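Local coordinates for TRAP dicarboxylate transporter, DctP subunit (Anaerococcus prevoti, PDB 4N91), which binds D-glucuronate, in either anomeric form, as the probable periplasmic solute-binding component of a TRAP transport system, at residues G145-S153 / F266-W277. Sequence-based numbering, arbitrary orientation.
Sequences GVTWLDAGS and FKVLNEVQRKEW
Q273 reads the backbone of D150 with both halves of its amide, a worked example of a helix side chain pairing with the peptide groups at the end of a strand. Its NE2 gives a nearly straight bond (168°) to D150 O, 2.8 Å away, in the carbonyl plane and on a lone pair, while OE1 accepts from D150 N at 2.9 Å; the bend at chi2 (-86°) turns the amide so that both ends face the peptide groups of D150. One turn earlier N270 ND2 donates to W148 O at 2.8 Å, and its OD1 receives R274 NH1. That NH1 also pairs with D126, which takes W148 NE1 as well, and the guanidinium lays one face against W148 CZ2, the planes 40° apart. D150 OD1 closes an Asx turn on G152 N, whereas OD2 reaches R274 O through a water.

CH-pi and apolar contacts frame these bonds. V146 CG2 makes a CH-pi contact 3.6 Å above the centre of the F266 ring, and L149 CD2 packs on L269. W277 spreads one indole face against D150 CB and A151 CA, both CH-pi contacts, the latter 4.1 Å from the six-membered ring centroid. Replacing W277 by an alanine would probably strip the 150-152 turn of the indole face it rests on and leave A151, which touches the bound glucuronate, less firmly placed. Over residues 266-277 the helix runs nearly parallel to strand residues 145-149, at the edge of the five-stranded sheet, and so satisfies backbone polar groups where strand gives way to pocket loop.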
# COMPACT_ATOMS: atom_id res chain seq x y z
N GLY A 145 11.79 2.36 -6.86
CA GLY A 145 11.36 1.34 -5.91
C GLY A 145 12.50 0.38 -5.68
O GLY A 145 13.22 0.02 -6.61
N VAL A 146 12.67 -0.02 -4.42
CA VAL A 146 13.71 -0.97 -4.07
C VAL A 146 13.19 -2.28 -3.49
O VAL A 146 13.87 -3.32 -3.58
CB VAL A 146 14.76 -0.36 -3.11
CG1 VAL A 146 15.51 0.78 -3.81
CG2 VAL A 146 14.12 0.07 -1.78
N THR A 147 11.97 -2.24 -2.95
CA THR A 147 11.27 -3.44 -2.51
C THR A 147 9.81 -3.10 -2.26
O THR A 147 9.41 -1.94 -2.43
CB THR A 147 11.94 -4.12 -1.28
OG1 THR A 147 11.39 -5.43 -1.08
CG2 THR A 147 11.76 -3.30 -0.04
N TRP A 148 9.04 -4.11 -1.88
CA TRP A 148 7.63 -3.94 -1.54
C TRP A 148 7.39 -4.45 -0.12
O TRP A 148 8.21 -5.16 0.47
CB TRP A 148 6.75 -4.69 -2.54
CG TRP A 148 6.88 -6.20 -2.43
CD1 TRP A 148 7.90 -6.99 -2.93
CD2 TRP A 148 5.95 -7.10 -1.82
NE1 TRP A 148 7.65 -8.32 -2.64
CE2 TRP A 148 6.46 -8.41 -1.97
CE3 TRP A 148 4.72 -6.92 -1.17
CZ2 TRP A 148 5.80 -9.52 -1.47
CZ3 TRP A 148 4.07 -8.03 -0.69
CH2 TRP A 148 4.61 -9.32 -0.84
N LEU A 149 6.25 -4.05 0.43
CA LEU A 149 5.83 -4.48 1.75
C LEU A 149 4.38 -4.91 1.65
O LEU A 149 3.62 -4.33 0.87
CB LEU A 149 5.97 -3.35 2.77
CG LEU A 149 7.36 -2.68 2.83
CD1 LEU A 149 7.28 -1.44 3.65
CD2 LEU A 149 8.45 -3.60 3.33
N ASP A 150 3.99 -5.89 2.45
CA ASP A 150 2.64 -6.44 2.42
C ASP A 150 1.68 -5.51 3.17
O ASP A 150 1.96 -5.07 4.29
CB ASP A 150 2.66 -7.80 3.12
CG ASP A 150 1.49 -8.70 2.74
OD1 ASP A 150 0.48 -8.23 2.17
OD2 ASP A 150 1.60 -9.92 3.03
N ALA A 151 0.56 -5.19 2.53
CA ALA A 151 -0.52 -4.45 3.17
C ALA A 151 -1.84 -5.21 3.01
O ALA A 151 -2.92 -4.61 3.05
CB ALA A 151 -0.62 -3.05 2.59
N GLY A 152 -1.78 -6.53 2.86
CA GLY A 152 -2.99 -7.33 2.81
C GLY A 152 -3.92 -6.94 1.69
O GLY A 152 -3.46 -6.51 0.63
N SER A 153 -5.23 -7.09 1.90
CA SER A 153 -6.22 -6.71 0.92
C SER A 153 -7.10 -5.59 1.49
O SER A 153 -7.22 -5.46 2.71
CB SER A 153 -7.11 -7.89 0.52
OG SER A 153 -7.90 -8.32 1.61
N PHE A 266 17.45 -3.94 2.22
CA PHE A 266 16.10 -3.85 1.67
C PHE A 266 15.44 -5.23 1.63
O PHE A 266 14.22 -5.34 1.80
CB PHE A 266 16.15 -3.27 0.25
CG PHE A 266 16.65 -1.85 0.16
CD1 PHE A 266 16.34 -0.91 1.12
CD2 PHE A 266 17.44 -1.46 -0.92
CE1 PHE A 266 16.80 0.41 1.01
CE2 PHE A 266 17.89 -0.15 -1.03
CZ PHE A 266 17.59 0.76 -0.06
N LYS A 267 16.22 -6.27 1.39
CA LYS A 267 15.70 -7.63 1.38
C LYS A 267 15.29 -8.02 2.79
O LYS A 267 14.25 -8.62 3.00
CB LYS A 267 16.74 -8.61 0.86
CG LYS A 267 16.17 -9.99 0.67
CD LYS A 267 17.24 -10.97 0.16
CE LYS A 267 17.98 -10.44 -1.07
NZ LYS A 267 19.07 -11.38 -1.49
N VAL A 268 16.12 -7.67 3.76
CA VAL A 268 15.77 -7.93 5.16
C VAL A 268 14.48 -7.20 5.55
O VAL A 268 13.62 -7.76 6.24
CB VAL A 268 16.92 -7.51 6.12
CG1 VAL A 268 16.47 -7.55 7.58
CG2 VAL A 268 18.11 -8.43 5.91
N LEU A 269 14.37 -5.96 5.13
CA LEU A 269 13.17 -5.15 5.34
C LEU A 269 11.92 -5.87 4.83
O LEU A 269 10.93 -6.04 5.53
CB LEU A 269 13.34 -3.83 4.61
CG LEU A 269 12.11 -2.96 4.42
CD1 LEU A 269 11.43 -2.64 5.73
CD2 LEU A 269 12.55 -1.66 3.71
N ASN A 270 12.00 -6.32 3.58
CA ASN A 270 10.90 -7.06 2.97
C ASN A 270 10.56 -8.30 3.80
O ASN A 270 9.39 -8.57 4.11
CB ASN A 270 11.29 -7.44 1.54
CG ASN A 270 10.29 -8.34 0.86
OD1 ASN A 270 10.43 -9.56 0.87
ND2 ASN A 270 9.27 -7.76 0.27
N GLU A 271 11.57 -9.07 4.16
CA GLU A 271 11.34 -10.33 4.88
C GLU A 271 10.76 -10.13 6.27
O GLU A 271 9.81 -10.82 6.65
CB GLU A 271 12.65 -11.10 4.98
CG GLU A 271 13.12 -11.60 3.60
CD GLU A 271 14.57 -11.98 3.57
OE1 GLU A 271 15.32 -11.62 4.50
OE2 GLU A 271 14.97 -12.70 2.62
N VAL A 272 11.29 -9.17 7.01
CA VAL A 272 10.84 -8.95 8.38
C VAL A 272 9.46 -8.33 8.39
O VAL A 272 8.59 -8.78 9.14
CB VAL A 272 11.84 -8.06 9.16
CG1 VAL A 272 11.26 -7.66 10.50
CG2 VAL A 272 13.16 -8.81 9.35
N GLN A 273 9.22 -7.36 7.52
CA GLN A 273 7.88 -6.78 7.41
C GLN A 273 6.82 -7.82 7.06
O GLN A 273 5.74 -7.83 7.66
CB GLN A 273 7.86 -5.67 6.38
CG GLN A 273 6.62 -4.82 6.46
CD GLN A 273 5.45 -5.33 5.68
OE1 GLN A 273 5.56 -6.28 4.89
NE2 GLN A 273 4.29 -4.67 5.87
N ARG A 274 7.12 -8.70 6.12
CA ARG A 274 6.15 -9.71 5.72
C ARG A 274 5.87 -10.72 6.84
O ARG A 274 4.71 -11.11 7.05
CB ARG A 274 6.61 -10.41 4.44
CG ARG A 274 6.47 -9.54 3.24
CD ARG A 274 7.30 -10.03 2.08
NE ARG A 274 6.80 -11.30 1.56
CZ ARG A 274 7.33 -11.91 0.50
NH1 ARG A 274 8.39 -11.40 -0.12
NH2 ARG A 274 6.79 -13.03 0.07
N LYS A 275 6.89 -11.12 7.58
CA LYS A 275 6.69 -12.03 8.71
C LYS A 275 5.85 -11.36 9.78
O LYS A 275 4.92 -11.95 10.36
CB LYS A 275 8.04 -12.43 9.29
CG LYS A 275 8.01 -13.31 10.55
CD LYS A 275 8.00 -12.48 11.83
CE LYS A 275 8.39 -13.27 13.05
NZ LYS A 275 8.29 -12.45 14.29
N GLU A 276 6.15 -10.09 10.04
CA GLU A 276 5.43 -9.37 11.09
C GLU A 276 4.01 -9.07 10.66
O GLU A 276 3.10 -9.01 11.49
CB GLU A 276 6.18 -8.09 11.47
CG GLU A 276 7.52 -8.35 12.12
CD GLU A 276 7.45 -9.00 13.49
OE1 GLU A 276 6.35 -9.16 14.07
OE2 GLU A 276 8.52 -9.35 14.02
N TRP A 277 3.81 -8.89 9.36
CA TRP A 277 2.48 -8.61 8.82
C TRP A 277 1.51 -9.74 9.16
O TRP A 277 0.40 -9.51 9.61
CB TRP A 277 2.53 -8.41 7.30
CG TRP A 277 1.17 -8.18 6.80
CD1 TRP A 277 0.35 -9.09 6.17
CD2 TRP A 277 0.40 -6.98 6.93
NE1 TRP A 277 -0.87 -8.52 5.90
CE2 TRP A 277 -0.86 -7.23 6.38
CE3 TRP A 277 0.67 -5.72 7.49
CZ2 TRP A 277 -1.87 -6.27 6.36
CZ3 TRP A 277 -0.33 -4.77 7.46
CH2 TRP A 277 -1.58 -5.05 6.90
O HOH W 1 3.30 -11.44 4.49